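Local coordinates for L-asparaginase I (Vibrio cholerae, PDB 2OCD), which probably hydrolyses L-asparagine to L-aspartate and ammonium, working as a homotetramer of the asparaginase 1 family, at residues Thr91-Met94 with Ala95-Ala98. Sequence-based numbering, arbitrary orientation.
Sequences TDTM and AYTA. With ACT (acetate ion), chain G.
Thr93 meets the first turn of helix 94-104 through both its carbonyl and its side chain. Thr93 O takes the N-H of Thr97, N to O 3.0 Å, in a nearly straight bond (168°), and Met94 O receives Ala98 N at 3.1 Å, with the donor tilted from the carbonyl plane. Thr93 holds the N-cap position, yet its hydroxyl does no capping: with OG1 between the backbone N and the carbonyl carbon (chi1 67°), it bonds instead to Ser60 O, a neighbour in the predicted substrate site. A water donates to Thr93 OG1 at 3.1 Å and also bonds Thr97 OG1, which is tied to His89 as well. Thr93 CA lies at the edge of the Tyr96 ring, near its plane, and Tyr96 CD1 is 4.2 Å from Thr93 CB, while the Tyr96 OH reaches Gln273 of the second subunit. A second water spans the start of the helix, donating to Asp92 O and accepting from Ala95 N at 2.9 Å. The selenomethionine at Met94, CG anti to the backbone N (chi1 -180°), packs among Leu149, Phe151, Phe172 and Val114. An acetate, probably from the crystallisation liquor, sits by the loop, and its OXT accepts a weak 3.3 Å bond from Asp92 N. Asp92 OD2 makes a salt bridge to Lys163, and OD1 a hydrogen bond to Asn247 of the second subunit. A carboxylate beside the backbone N-H of Asp92 is consistent with the predicted role of Thr91 and Asp92 in substrate binding.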
loop_
_atom_site.group_PDB
_atom_site.type_symbol
_atom_site.label_atom_id
_atom_site.label_comp_id
_atom_site.label_asym_id
_atom_site.label_seq_id
_atom_site.Cartn_x
_atom_site.Cartn_y
_atom_site.Cartn_z
ATOM N N THR B 91 -0.738 -23.426 10.802
ATOM C CA THR B 91 0.031 -22.462 10.030
ATOM C C THR B 91 1.556 -22.584 10.192
ATOM O O THR B 91 2.299 -22.200 9.283
ATOM C CB THR B 91 -0.380 -20.962 10.320
ATOM O OG1 THR B 91 -0.197 -20.698 11.708
ATOM C CG2 THR B 91 -1.827 -20.663 9.915
ATOM N N ASP B 92 2.063 -23.056 11.317
ATOM C CA ASP B 92 3.527 -22.948 11.482
ATOM C C ASP B 92 4.316 -23.552 10.306
ATOM O O ASP B 92 5.339 -23.000 9.910
ATOM C CB ASP B 92 3.992 -23.560 12.806
ATOM C CG ASP B 92 3.618 -22.699 14.013
ATOM O OD1 ASP B 92 3.691 -23.213 15.160
ATOM O OD2 ASP B 92 3.244 -21.519 13.827
ATOM N N THR B 93 3.867 -24.679 9.767
ATOM C CA THR B 93 4.614 -25.337 8.724
ATOM C C THR B 93 3.748 -25.618 7.502
ATOM O O THR B 93 4.083 -26.410 6.642
ATOM C CB THR B 93 5.257 -26.634 9.203
ATOM O OG1 THR B 93 4.233 -27.566 9.501
ATOM C CG2 THR B 93 6.152 -26.408 10.428
HETATM N N MSE B 94 2.662 -24.887 7.401
HETATM C CA MSE B 94 1.766 -25.010 6.312
HETATM C C MSE B 94 2.488 -24.834 4.998
HETATM O O MSE B 94 2.124 -25.494 4.041
HETATM C CB MSE B 94 0.687 -23.975 6.444
HETATM C CG MSE B 94 -0.294 -24.022 5.363
HETATM SE SE MSE B 94 -1.810 -22.904 5.867
HETATM C CE MSE B 94 -1.524 -21.380 4.759
ATOM N N ALA B 95 3.487 -23.945 4.937
ATOM C CA ALA B 95 4.225 -23.686 3.674
ATOM C C ALA B 95 5.147 -24.818 3.315
ATOM O O ALA B 95 5.345 -25.101 2.128
ATOM C CB ALA B 95 4.997 -22.381 3.699
ATOM N N TYR B 96 5.716 -25.477 4.315
ATOM C CA TYR B 96 6.562 -26.632 4.030
ATOM C C TYR B 96 5.692 -27.763 3.545
ATOM O O TYR B 96 6.051 -28.481 2.618
ATOM C CB TYR B 96 7.340 -27.085 5.236
ATOM C CG TYR B 96 8.438 -26.150 5.685
ATOM C CD1 TYR B 96 8.183 -25.160 6.612
ATOM C CD2 TYR B 96 9.742 -26.313 5.255
ATOM C CE1 TYR B 96 9.190 -24.289 7.055
ATOM C CE2 TYR B 96 10.750 -25.473 5.699
ATOM C CZ TYR B 96 10.463 -24.456 6.589
ATOM O OH TYR B 96 11.449 -23.613 7.050
ATOM N N THR B 97 4.541 -27.956 4.159
ATOM C CA THR B 97 3.700 -29.000 3.666
ATOM C C THR B 97 3.291 -28.747 2.198
ATOM O O THR B 97 3.362 -29.638 1.354
ATOM C CB THR B 97 2.515 -29.183 4.577
ATOM O OG1 THR B 97 3.001 -29.797 5.781
ATOM C CG2 THR B 97 1.471 -30.088 3.928
ATOM N N ALA B 98 2.866 -27.532 1.891
ATOM C CA ALA B 98 2.209 -27.260 0.598
ATOM C C ALA B 98 3.252 -27.463 -0.485
ATOM O O ALA B 98 2.974 -27.970 -1.578
ATOM C CB ALA B 98 1.676 -25.858 0.561
HETATM C C ACT G . -0.100 -24.468 14.915
HETATM O O ACT G . -1.338 -24.745 14.991
HETATM O OXT ACT G . 0.241 -23.674 14.009
HETATM C CH3 ACT G . 0.946 -25.032 15.849
HETATM O O HOH W 1 4.768 -22.221 6.935
HETATM O O HOH W 2 5.032 -29.497 7.216
#